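Local coordinates for protein lantibiotic dehydratase (Microbispora corallina, PDB 5EHK) that probably dehydrates serine and threonine residues of the precursor peptide in a tRNA-dependent step of NAI-107 lantibiotic biosynthesis, at residues R139-G144 / D733-L738; I562-A567 / T627-V632; C621-P626 / P801-T806; A729-Q734 / T756-A761. All coordinates share one frame; numbering follows the deposited sequence.

The four contacts form two groups, with centres about 40 Å or more from one group to the other. Contacts 1 and 4 have centres about 12 Å apart. They share Asp733 and Gln734 and use the neighbouring strands 726-730 and 735-739. Contacts 2 and 3 have centres about 8 Å apart and meet on the neighbouring strands 620-624 and 629-634. Contact 1 lies at the surface and is dominated by two arginines. The other three are partly buried. Contact 2 pairs parallel strands and adds an arginine grip, whereas contact 4 pairs antiparallel strands beside a polar turn. Contact 3 has no hydrogen bond across it and rests on methyl groups and a sulfur.

Contact 1 (R139-G144 / D733-L738)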
loop_
_atom_site.group_PDB
_atom_site.type_symbol
_atom_site.label_atom_id
_atom_site.label_comp_id
_atom_site.label_asym_id
_atom_site.label_seq_id
_atom_site.Cartn_x
_atom_site.Cartn_y
_atom_site.Cartn_z
ATOM N N ARG A 139 -36.838 16.585 11.455
ATOM C CA ARG A 139 -35.550 15.985 11.876
ATOM C C ARG A 139 -35.453 15.497 13.306
ATOM O O ARG A 139 -35.283 16.295 14.231
ATOM C CB ARG A 139 -34.352 16.918 11.635
ATOM C CG ARG A 139 -33.016 16.295 12.055
ATOM C CD ARG A 139 -32.157 15.916 10.899
ATOM N NE ARG A 139 -31.018 16.818 10.787
ATOM C CZ ARG A 139 -29.759 16.472 11.026
ATOM N NH1 ARG A 139 -29.458 15.230 11.381
ATOM N NH2 ARG A 139 -28.798 17.374 10.894
ATOM N N PRO A 140 -35.443 14.171 13.476
ATOM C CA PRO A 140 -35.433 13.571 14.814
ATOM C C PRO A 140 -34.154 13.826 15.605
ATOM O O PRO A 140 -34.196 13.686 16.826
ATOM C CB PRO A 140 -35.584 12.072 14.532
ATOM C CG PRO A 140 -35.102 11.897 13.124
ATOM C CD PRO A 140 -35.419 13.171 12.398
ATOM N N THR A 141 -33.070 14.242 14.954
ATOM C CA THR A 141 -31.790 14.378 15.639
ATOM C C THR A 141 -31.882 15.432 16.745
ATOM O O THR A 141 -32.193 16.596 16.465
ATOM C CB THR A 141 -30.668 14.756 14.650
ATOM O OG1 THR A 141 -30.746 13.925 13.490
ATOM C CG2 THR A 141 -29.304 14.610 15.298
ATOM N N PRO A 142 -31.689 15.008 18.010
ATOM C CA PRO A 142 -31.877 15.929 19.138
ATOM C C PRO A 142 -30.922 17.089 19.022
ATOM O O PRO A 142 -29.715 16.916 19.156
ATOM C CB PRO A 142 -31.563 15.063 20.359
ATOM C CG PRO A 142 -31.913 13.695 19.940
ATOM C CD PRO A 142 -31.496 13.622 18.476
ATOM N N PHE A 143 -31.469 18.255 18.713
ATOM C CA PHE A 143 -30.685 19.465 18.569
ATOM C C PHE A 143 -31.049 20.443 19.708
ATOM O O PHE A 143 -30.909 20.097 20.880
ATOM C CB PHE A 143 -30.831 20.070 17.163
ATOM C CG PHE A 143 -29.827 21.147 16.866
ATOM C CD1 PHE A 143 -28.679 21.287 17.658
ATOM C CD2 PHE A 143 -30.030 22.039 15.832
ATOM C CE1 PHE A 143 -27.751 22.286 17.417
ATOM C CE2 PHE A 143 -29.096 23.050 15.576
ATOM C CZ PHE A 143 -27.961 23.169 16.372
ATOM N N GLY A 144 -31.486 21.655 19.390
ATOM C CA GLY A 144 -31.739 22.626 20.443
ATOM C C GLY A 144 -33.184 22.588 20.897
ATOM O O GLY A 144 -33.561 21.771 21.736
ATOM N N ASP A 733 -23.602 15.670 7.361
ATOM C CA ASP A 733 -24.145 16.703 8.246
ATOM C C ASP A 733 -25.676 16.879 8.251
ATOM O O ASP A 733 -26.225 17.395 9.230
ATOM C CB ASP A 733 -23.443 18.045 8.003
ATOM C CG ASP A 733 -22.118 18.153 8.751
ATOM O OD1 ASP A 733 -22.115 17.944 9.989
ATOM O OD2 ASP A 733 -21.081 18.422 8.102
ATOM N N GLN A 734 -26.364 16.462 7.180
ATOM C CA GLN A 734 -27.821 16.670 7.105
ATOM C C GLN A 734 -28.643 15.428 6.731
ATOM O O GLN A 734 -28.281 14.641 5.856
ATOM C CB GLN A 734 -28.206 17.833 6.185
ATOM C CG GLN A 734 -28.061 17.554 4.706
ATOM C CD GLN A 734 -26.629 17.645 4.232
ATOM O OE1 GLN A 734 -25.708 17.862 5.026
ATOM N NE2 GLN A 734 -26.431 17.505 2.921
ATOM N N ARG A 735 -29.746 15.272 7.449
ATOM C CA ARG A 735 -30.881 14.514 6.984
ATOM C C ARG A 735 -31.833 15.625 6.574
ATOM O O ARG A 735 -32.052 16.569 7.338
ATOM C CB ARG A 735 -31.468 13.716 8.146
ATOM C CG ARG A 735 -30.579 12.586 8.646
ATOM C CD ARG A 735 -31.118 12.027 9.955
ATOM N NE ARG A 735 -30.346 10.875 10.431
ATOM C CZ ARG A 735 -29.177 10.959 11.068
ATOM N NH1 ARG A 735 -28.623 12.141 11.311
ATOM N NH2 ARG A 735 -28.555 9.858 11.461
ATOM N N LEU A 736 -32.388 15.545 5.373
ATOM C CA LEU A 736 -33.252 16.623 4.901
ATOM C C LEU A 736 -34.503 16.120 4.174
ATOM O O LEU A 736 -34.437 15.681 3.022
ATOM C CB LEU A 736 -32.458 17.602 4.049
ATOM C CG LEU A 736 -32.916 19.055 4.139
ATOM C CD1 LEU A 736 -33.141 19.440 5.590
ATOM C CD2 LEU A 736 -31.900 19.992 3.475
ATOM N N LEU A 737 -35.638 16.168 4.877
ATOM C CA LEU A 737 -36.924 15.733 4.334
ATOM C C LEU A 737 -37.429 16.790 3.380
ATOM O O LEU A 737 -37.792 17.892 3.794
ATOM C CB LEU A 737 -37.947 15.578 5.464
ATOM C CG LEU A 737 -38.997 14.464 5.386
ATOM C CD1 LEU A 737 -39.292 14.092 3.949
ATOM C CD2 LEU A 737 -38.543 13.248 6.161
ATOM N N LEU A 738 -37.475 16.445 2.101
ATOM C CA LEU A 738 -37.873 17.420 1.093
ATOM C C LEU A 738 -39.072 16.908 0.311
ATOM O O LEU A 738 -39.113 15.744 -0.093
ATOM C CB LEU A 738 -36.731 17.748 0.118
ATOM C CG LEU A 738 -35.414 18.349 0.617
ATOM C CD1 LEU A 738 -34.443 18.408 -0.546
ATOM C CD2 LEU A 738 -35.601 19.722 1.267
#
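Arg139 and Arg735 carry this surface contact, and their side chains cross at about a right angle. The apolar part is small: Arg139 CD lies 3.6 Å from Arg735 CB. Beyond it, one face of the Arg139 guanidinium lies over the backbone of Arg735, whose N stands 3.7 Å above the plane and over its centre. The chain of Arg139 reaches this place by bending at both chi2 and chi3 (each 108°).

The charged part brings two donors together. Arg139 NH1 sits at the edge of the Arg735 guanidinium, 3.2 Å from its NH1. The two planes are 25° apart, and no hydrogen bond can join these atoms. Each arginine also has a partner away from the other. Arg139 NH1 makes a weak bond of 2.8 Å to Thr141 OG1 in its own loop. Arg735 NH2 binds Pro526 O, and Arg735 NE has a long, weak ion pair with Glu785.

The contact joins the loop 139-144, which follows helix 119-138 and precedes strand 147-155, to the strand segment at Arg735. Strand 735-739 is bonded to strand 726-730, and its Leu736 packs on helices 119-138 and 743-755.

Contact 2 (I562-A567 / T627-V632); sequences IQDAVA and TGREVV
Asp564 O is gripped by two nitrogens of Arg629. NE lies 3.1 Å from Asp564 O and NH2 lies 3.0 Å from it. The grip is side-on, and both donors serve one oxygen, which lies in the guanidinium plane. NE comes nearly in line with the carbonyl bond, while NH2 stands above the carbonyl plane. The bend of Arg629 at chi3 (56°) turns its head group back toward this oxygen. Asp564 adds a long salt bridge from OD2 to NE, its carboxylate tilted 25° against the guanidinium. Val566 CG2 sits over the centre of one guanidinium face, 3.4 Å above it. The head group is therefore held at its edge and packed on a face.

The backbones then pair as parallel strands. Val566 N donates to Glu630 O at 2.9 Å, and Val632 N donates to Val566 O at 2.9 Å. Ahead of the strand, Ile562 to Ala565 form a type II turn, and a water bridges Gln563 O to Glu630 N.

Beside the turn, Ile562 CG2 packs on Glu630 CD at 3.6 Å, its chain crossing the glutamate at about a right angle. Glu630 OE2 is held by a salt bridge to Arg619 and a hydrogen bond from His802 N. Ala565 CB meets Val632 CG2 at 3.7 Å.

Strand 629-634 lies within a mixed sheet. Strand 566-572 runs parallel to it as one neighbour, and strand 620-624 runs antiparallel to it as the other.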
loop_
_atom_site.group_PDB
_atom_site.type_symbol
_atom_site.label_atom_id
_atom_site.label_comp_id
_atom_site.label_asym_id
_atom_site.label_seq_id
_atom_site.Cartn_x
_atom_site.Cartn_y
_atom_site.Cartn_z
ATOM N N ILE A 562 -14.106 -11.244 28.462
ATOM C CA ILE A 562 -12.934 -11.855 29.078
ATOM C C ILE A 562 -13.281 -12.269 30.494
ATOM O O ILE A 562 -13.824 -11.468 31.258
ATOM C CB ILE A 562 -11.749 -10.879 29.145
ATOM C CG1 ILE A 562 -11.460 -10.249 27.762
ATOM C CG2 ILE A 562 -10.541 -11.562 29.766
ATOM C CD1 ILE A 562 -11.333 -11.219 26.649
ATOM N N GLN A 563 -12.979 -13.514 30.852
ATOM C CA GLN A 563 -13.303 -14.028 32.187
ATOM C C GLN A 563 -12.571 -13.261 33.250
ATOM O O GLN A 563 -11.384 -12.976 33.113
ATOM C CB GLN A 563 -12.961 -15.510 32.296
ATOM C CG GLN A 563 -13.895 -16.337 31.462
ATOM C CD GLN A 563 -13.288 -17.629 30.981
ATOM O OE1 GLN A 563 -12.357 -18.170 31.591
ATOM N NE2 GLN A 563 -13.801 -18.126 29.859
ATOM N N ASP A 564 -13.319 -12.915 34.289
ATOM C CA ASP A 564 -12.782 -12.280 35.480
ATOM C C ASP A 564 -12.353 -10.832 35.268
ATOM O O ASP A 564 -11.751 -10.203 36.143
ATOM C CB ASP A 564 -11.634 -13.091 36.039
ATOM C CG ASP A 564 -11.415 -12.817 37.488
ATOM O OD1 ASP A 564 -12.423 -12.506 38.192
ATOM O OD2 ASP A 564 -10.243 -12.919 37.905
ATOM N N ALA A 565 -12.710 -10.292 34.116
ATOM C CA ALA A 565 -12.320 -8.951 33.777
ATOM C C ALA A 565 -12.969 -7.927 34.702
ATOM O O ALA A 565 -14.089 -8.106 35.167
ATOM C CB ALA A 565 -12.695 -8.679 32.345
ATOM N N VAL A 566 -12.247 -6.844 34.946
ATOM C CA VAL A 566 -12.785 -5.687 35.622
ATOM C C VAL A 566 -13.382 -4.779 34.575
ATOM O O VAL A 566 -12.716 -4.466 33.606
ATOM C CB VAL A 566 -11.672 -4.887 36.283
ATOM C CG1 VAL A 566 -12.245 -3.644 36.943
ATOM C CG2 VAL A 566 -10.898 -5.758 37.278
ATOM N N ALA A 567 -14.615 -4.323 34.775
ATOM C CA ALA A 567 -15.239 -3.399 33.844
ATOM C C ALA A 567 -14.874 -1.989 34.251
ATOM O O ALA A 567 -14.728 -1.708 35.430
ATOM C CB ALA A 567 -16.751 -3.572 33.864
ATOM N N THR A 627 -2.883 -6.408 39.849
ATOM C CA THR A 627 -3.696 -7.563 40.242
ATOM C C THR A 627 -3.724 -8.725 39.256
ATOM O O THR A 627 -4.166 -9.813 39.596
ATOM C CB THR A 627 -5.136 -7.153 40.562
ATOM O OG1 THR A 627 -5.756 -6.624 39.385
ATOM C CG2 THR A 627 -5.162 -6.087 41.665
ATOM N N GLY A 628 -3.248 -8.515 38.041
ATOM C CA GLY A 628 -3.285 -9.573 37.051
ATOM C C GLY A 628 -4.685 -9.937 36.573
ATOM O O GLY A 628 -5.017 -11.110 36.372
ATOM N N ARG A 629 -5.518 -8.921 36.399
ATOM C CA ARG A 629 -6.820 -9.099 35.800
ATOM C C ARG A 629 -6.955 -8.213 34.549
ATOM O O ARG A 629 -6.333 -7.161 34.441
ATOM C CB ARG A 629 -7.896 -8.762 36.819
ATOM C CG ARG A 629 -7.778 -9.543 38.127
ATOM C CD ARG A 629 -8.844 -9.111 39.145
ATOM N NE ARG A 629 -10.214 -9.224 38.651
ATOM C CZ ARG A 629 -11.263 -8.610 39.204
ATOM N NH1 ARG A 629 -11.100 -7.826 40.256
ATOM N NH2 ARG A 629 -12.478 -8.754 38.688
ATOM N N GLU A 630 -7.718 -8.654 33.566
ATOM C CA GLU A 630 -7.951 -7.793 32.425
ATOM C C GLU A 630 -8.912 -6.664 32.781
ATOM O O GLU A 630 -9.612 -6.696 33.781
ATOM C CB GLU A 630 -8.428 -8.591 31.215
ATOM C CG GLU A 630 -7.322 -9.502 30.676
ATOM C CD GLU A 630 -7.437 -9.794 29.190
ATOM O OE1 GLU A 630 -8.048 -8.976 28.460
ATOM O OE2 GLU A 630 -6.911 -10.845 28.749
ATOM N N VAL A 631 -8.903 -5.630 31.965
ATOM C CA VAL A 631 -9.812 -4.537 32.150
ATOM C C VAL A 631 -10.497 -4.438 30.823
ATOM O O VAL A 631 -9.863 -4.609 29.789
ATOM C CB VAL A 631 -9.082 -3.239 32.510
ATOM C CG1 VAL A 631 -10.040 -2.036 32.472
ATOM C CG2 VAL A 631 -8.420 -3.382 33.879
ATOM N N VAL A 632 -11.809 -4.269 30.853
ATOM C CA VAL A 632 -12.569 -4.046 29.647
ATOM C C VAL A 632 -13.221 -2.678 29.723
ATOM O O VAL A 632 -14.327 -2.517 30.246
ATOM C CB VAL A 632 -13.591 -5.142 29.435
ATOM C CG1 VAL A 632 -14.426 -4.860 28.185
ATOM C CG2 VAL A 632 -12.870 -6.484 29.361
HETATM O O HOH W 1 -8.964 -11.225 34.013
#

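Contact 3 (C621-P626 / P801-T806); sequences CLVHLP and PHIRAT
His802 meets Cys621 first. Its CB lies 4.1 Å and its ND1 4.0 Å from Cys621 SG. The sulfur approaches the imidazole obliquely, 62° off the ring normal and 4.9 Å from the centroid. CG lies anti to the backbone N, which swings the ring out beside Cys621, and chi2 (-96°) turns its ND1 edge to SG. The ring itself is tied by a weak bond from NE2 to Ala419 O.

Ile803 comes next. Its tip methyl CD1 touches Val623 CG2 at 4.1 Å, and the two side chains cross obliquely. Its side chain also touches Glu630.

Cys621 and Val623 alternate with Leu622 on a beta strand, so both turn to the same side. Strand 620-624 is an inner strand of a mixed sheet, between strands 611-615 and 629-634. The segment 801-806 has no regular structure. It belongs to the long connection from strand 785-792 to strand 819-824, and its direction is 38° from that of the strand segment.

Arg804 turns away, and His802 CD2 lies over one face of its guanidinium, offset toward the rim. Its NH1 forms a long, weak ion pair with Asp420. Ala805 turns back to the strand. Its single methyl, CB, lies 3.6 Å from Leu625 CD2 and 4.1 Å from Val623 CG1, just past the end of strand 620-624.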
loop_
_atom_site.group_PDB
_atom_site.type_symbol
_atom_site.label_atom_id
_atom_site.label_comp_id
_atom_site.label_asym_id
_atom_site.label_seq_id
_atom_site.Cartn_x
_atom_site.Cartn_y
_atom_site.Cartn_z
ATOM N N CYS A 621 -4.547 -6.935 24.720
ATOM C CA CYS A 621 -5.437 -6.853 25.893
ATOM C C CYS A 621 -4.947 -6.000 27.031
ATOM O O CYS A 621 -3.762 -6.007 27.363
ATOM C CB CYS A 621 -5.771 -8.231 26.423
ATOM S SG CYS A 621 -4.334 -9.191 26.586
ATOM N N LEU A 622 -5.887 -5.270 27.617
ATOM C CA LEU A 622 -5.617 -4.359 28.725
ATOM C C LEU A 622 -5.508 -5.131 30.042
ATOM O O LEU A 622 -6.319 -6.007 30.312
ATOM C CB LEU A 622 -6.761 -3.366 28.827
ATOM C CG LEU A 622 -6.508 -2.199 29.743
ATOM C CD1 LEU A 622 -5.269 -1.459 29.252
ATOM C CD2 LEU A 622 -7.720 -1.359 29.644
ATOM N N VAL A 623 -4.496 -4.818 30.840
ATOM C CA VAL A 623 -4.249 -5.555 32.075
ATOM C C VAL A 623 -4.058 -4.595 33.222
ATOM O O VAL A 623 -3.299 -3.641 33.095
ATOM C CB VAL A 623 -3.011 -6.468 31.962
ATOM C CG1 VAL A 623 -2.710 -7.126 33.275
ATOM C CG2 VAL A 623 -3.261 -7.515 30.940
ATOM N N HIS A 624 -4.741 -4.833 34.341
ATOM C CA HIS A 624 -4.467 -4.056 35.547
ATOM C C HIS A 624 -3.283 -4.724 36.194
ATOM O O HIS A 624 -3.389 -5.825 36.751
ATOM C CB HIS A 624 -5.661 -3.997 36.494
ATOM C CG HIS A 624 -5.408 -3.216 37.749
ATOM N ND1 HIS A 624 -5.263 -3.816 38.984
ATOM C CD2 HIS A 624 -5.283 -1.883 37.962
ATOM C CE1 HIS A 624 -5.055 -2.886 39.899
ATOM N NE2 HIS A 624 -5.059 -1.703 39.307
ATOM N N LEU A 625 -2.136 -4.062 36.057
ATOM C CA LEU A 625 -0.850 -4.616 36.478
ATOM C C LEU A 625 -0.783 -5.053 37.955
ATOM O O LEU A 625 -0.317 -6.151 38.235
ATOM C CB LEU A 625 0.298 -3.654 36.121
ATOM C CG LEU A 625 0.534 -3.536 34.625
ATOM C CD1 LEU A 625 1.504 -2.433 34.263
ATOM C CD2 LEU A 625 1.001 -4.879 34.110
ATOM N N PRO A 626 -1.282 -4.226 38.896
ATOM C CA PRO A 626 -1.171 -4.686 40.283
ATOM C C PRO A 626 -1.836 -6.026 40.586
ATOM O O PRO A 626 -1.356 -6.701 41.496
ATOM C CB PRO A 626 -1.865 -3.570 41.071
ATOM C CG PRO A 626 -1.601 -2.339 40.242
ATOM C CD PRO A 626 -1.731 -2.820 38.825
ATOM N N PRO A 801 -8.751 -15.043 30.590
ATOM C CA PRO A 801 -7.820 -13.911 30.560
ATOM C C PRO A 801 -6.488 -14.342 30.043
ATOM O O PRO A 801 -6.167 -15.522 29.990
ATOM C CB PRO A 801 -7.665 -13.527 32.036
ATOM C CG PRO A 801 -8.039 -14.726 32.786
ATOM C CD PRO A 801 -9.139 -15.392 31.962
ATOM N N HIS A 802 -5.703 -13.360 29.648
ATOM C CA HIS A 802 -4.343 -13.616 29.245
ATOM C C HIS A 802 -3.527 -12.815 30.176
ATOM O O HIS A 802 -3.285 -11.639 29.917
ATOM C CB HIS A 802 -4.077 -13.093 27.842
ATOM C CG HIS A 802 -2.634 -13.156 27.457
ATOM N ND1 HIS A 802 -1.787 -12.075 27.577
ATOM C CD2 HIS A 802 -1.879 -14.178 26.987
ATOM C CE1 HIS A 802 -0.577 -12.421 27.175
ATOM N NE2 HIS A 802 -0.607 -13.690 26.808
ATOM N N ILE A 803 -3.139 -13.419 31.286
ATOM C CA ILE A 803 -2.360 -12.670 32.257
ATOM C C ILE A 803 -0.950 -13.230 32.407
ATOM O O ILE A 803 -0.744 -14.337 32.910
ATOM C CB ILE A 803 -3.043 -12.632 33.632
ATOM C CG1 ILE A 803 -4.502 -12.213 33.486
ATOM C CG2 ILE A 803 -2.275 -11.717 34.560
ATOM C CD1 ILE A 803 -4.660 -10.876 32.874
ATOM N N ARG A 804 0.020 -12.444 31.969
ATOM C CA ARG A 804 1.428 -12.804 32.074
ATOM C C ARG A 804 2.156 -11.485 32.199
ATOM O O ARG A 804 3.290 -11.346 31.765
ATOM C CB ARG A 804 1.880 -13.585 30.833
ATOM C CG ARG A 804 1.301 -14.990 30.812
ATOM C CD ARG A 804 1.193 -15.549 29.432
ATOM N NE ARG A 804 0.172 -16.587 29.401
ATOM C CZ ARG A 804 -0.160 -17.249 28.300
ATOM N NH1 ARG A 804 0.473 -16.973 27.158
ATOM N NH2 ARG A 804 -1.113 -18.181 28.336
ATOM N N ALA A 805 1.448 -10.520 32.777
ATOM C CA ALA A 805 1.939 -9.182 33.036
ATOM C C ALA A 805 3.434 -9.171 33.446
ATOM O O ALA A 805 3.881 -10.030 34.212
ATOM C CB ALA A 805 1.054 -8.512 34.086
ATOM N N THR A 806 4.213 -8.229 32.905
ATOM C CA THR A 806 5.662 -8.232 33.124
ATOM C C THR A 806 6.269 -6.820 33.265
ATOM O O THR A 806 5.565 -5.803 33.480
ATOM C CB THR A 806 6.379 -9.091 32.021
ATOM O OG1 THR A 806 5.582 -10.250 31.745
ATOM C CG2 THR A 806 7.788 -9.591 32.438
#

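Contact 4 (A729-Q734 / T756-A761)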
loop_
_atom_site.group_PDB
_atom_site.type_symbol
_atom_site.label_atom_id
_atom_site.label_comp_id
_atom_site.label_asym_id
_atom_site.label_seq_id
_atom_site.Cartn_x
_atom_site.Cartn_y
_atom_site.Cartn_z
ATOM N N ALA A 729 -32.844 13.910 1.806
ATOM C CA ALA A 729 -31.546 14.335 1.274
ATOM C C ALA A 729 -30.480 14.133 2.346
ATOM O O ALA A 729 -30.495 14.809 3.379
ATOM C CB ALA A 729 -31.588 15.787 0.814
ATOM N N VAL A 730 -29.591 13.172 2.114
ATOM C CA VAL A 730 -28.629 12.744 3.127
ATOM C C VAL A 730 -27.173 13.095 2.817
ATOM O O VAL A 730 -26.663 12.796 1.737
ATOM C CB VAL A 730 -28.710 11.205 3.366
ATOM C CG1 VAL A 730 -27.720 10.772 4.449
ATOM C CG2 VAL A 730 -30.124 10.791 3.757
ATOM N N SER A 731 -26.506 13.721 3.777
ATOM C CA SER A 731 -25.049 13.774 3.780
ATOM C C SER A 731 -24.527 13.399 5.167
ATOM O O SER A 731 -25.241 12.790 5.961
ATOM C CB SER A 731 -24.540 15.147 3.382
ATOM O OG SER A 731 -23.803 15.721 4.443
ATOM N N MET A 732 -23.283 13.757 5.463
ATOM C CA MET A 732 -22.740 13.491 6.784
ATOM C C MET A 732 -23.416 14.421 7.776
ATOM O O MET A 732 -23.773 14.017 8.881
ATOM C CB MET A 732 -21.231 13.703 6.804
ATOM C CG MET A 732 -20.580 13.481 8.169
ATOM S SD MET A 732 -18.819 13.899 8.193
ATOM C CE MET A 732 -18.894 15.657 7.824
ATOM N N ASP A 733 -23.602 15.670 7.361
ATOM C CA ASP A 733 -24.145 16.703 8.246
ATOM C C ASP A 733 -25.676 16.879 8.251
ATOM O O ASP A 733 -26.225 17.395 9.230
ATOM C CB ASP A 733 -23.443 18.045 8.003
ATOM C CG ASP A 733 -22.118 18.153 8.751
ATOM O OD1 ASP A 733 -22.115 17.944 9.989
ATOM O OD2 ASP A 733 -21.081 18.422 8.102
ATOM N N GLN A 734 -26.364 16.462 7.180
ATOM C CA GLN A 734 -27.821 16.670 7.105
ATOM C C GLN A 734 -28.643 15.428 6.731
ATOM O O GLN A 734 -28.281 14.641 5.856
ATOM C CB GLN A 734 -28.206 17.833 6.185
ATOM C CG GLN A 734 -28.061 17.554 4.706
ATOM C CD GLN A 734 -26.629 17.645 4.232
ATOM O OE1 GLN A 734 -25.708 17.862 5.026
ATOM N NE2 GLN A 734 -26.431 17.505 2.921
ATOM N N THR A 756 -23.258 20.789 -1.053
ATOM C CA THR A 756 -22.786 19.461 -0.658
ATOM C C THR A 756 -22.891 18.468 -1.813
ATOM O O THR A 756 -23.870 17.727 -1.900
ATOM C CB THR A 756 -23.622 18.905 0.520
ATOM O OG1 THR A 756 -23.979 19.969 1.410
ATOM C CG2 THR A 756 -22.847 17.847 1.285
ATOM N N PRO A 757 -21.861 18.425 -2.679
ATOM C CA PRO A 757 -21.782 17.680 -3.949
ATOM C C PRO A 757 -22.013 16.170 -3.875
ATOM O O PRO A 757 -22.497 15.593 -4.846
ATOM C CB PRO A 757 -20.340 17.927 -4.406
ATOM C CG PRO A 757 -19.609 18.272 -3.170
ATOM C CD PRO A 757 -20.578 19.060 -2.349
ATOM N N GLU A 758 -21.666 15.528 -2.770
ATOM C CA GLU A 758 -21.828 14.081 -2.692
ATOM C C GLU A 758 -23.181 13.687 -2.073
ATOM O O GLU A 758 -23.356 12.567 -1.598
ATOM C CB GLU A 758 -20.654 13.450 -1.929
ATOM C CG GLU A 758 -20.676 13.683 -0.415
ATOM C CD GLU A 758 -20.539 15.149 -0.024
ATOM O OE1 GLU A 758 -20.244 15.994 -0.904
ATOM O OE2 GLU A 758 -20.743 15.457 1.172
ATOM N N LEU A 759 -24.143 14.605 -2.124
ATOM C CA LEU A 759 -25.468 14.405 -1.528
ATOM C C LEU A 759 -26.213 13.265 -2.210
ATOM O O LEU A 759 -26.013 12.991 -3.393
ATOM C CB LEU A 759 -26.284 15.700 -1.621
ATOM C CG LEU A 759 -27.677 15.901 -1.005
ATOM C CD1 LEU A 759 -27.698 15.658 0.479
ATOM C CD2 LEU A 759 -28.159 17.321 -1.311
ATOM N N ILE A 760 -27.054 12.577 -1.448
ATOM C CA ILE A 760 -27.873 11.520 -2.016
ATOM C C ILE A 760 -29.346 11.707 -1.657
ATOM O O ILE A 760 -29.709 12.631 -0.924
ATOM C CB ILE A 760 -27.425 10.144 -1.535
ATOM C CG1 ILE A 760 -27.565 10.052 -0.018
ATOM C CG2 ILE A 760 -26.026 9.879 -2.002
ATOM C CD1 ILE A 760 -27.393 8.662 0.529
ATOM N N ALA A 761 -30.193 10.846 -2.211
ATOM C CA ALA A 761 -31.616 10.887 -1.917
ATOM C C ALA A 761 -32.091 9.531 -1.429
ATOM O O ALA A 761 -31.912 8.521 -2.117
ATOM C CB ALA A 761 -32.385 11.304 -3.134
#
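Leu759 reaches over to Ala729, Val730 and Gln734. From CB its chain runs with CG anti to the backbone N (chi1 -175°), which carries the tip across to the other segment. There CD1 meets Ala729 CB at 3.9 Å and lies against Val730 O and the Gln734 amide nitrogen NE2.

Here the end of strand 726-730, which also pairs antiparallel with 735-739, meets the start of strand 760-763, beyond helix 743-755. Val730 and Ile760 form an antiparallel hydrogen-bonded pair, with Val730 N to Ile760 O at 3.1 Å and Ile760 N to Val730 O at 3.2 Å. On their shared face, Ile760 CG1 packs on Val730 CB at 3.8 Å. Ala729 and Ala761 are the adjoining non-hydrogen-bonded pair.

Past the strand end, Ser731 OG accepts from Asp733 N at 2.9 Å in an ST turn. The same hydroxyl donates to Gln734 OE1 at 2.9 Å. On its apolar side, Ser731 CB meets Thr756 CG2 at 3.8 Å. Thr756 OG1 is bound by Glu752.

The polar bonds of the turn thus stay within segment 729-734 and probably restrain the Gln734 amide. Across the contact, the hold comes from two backbone bonds and from apolar carbon contacts.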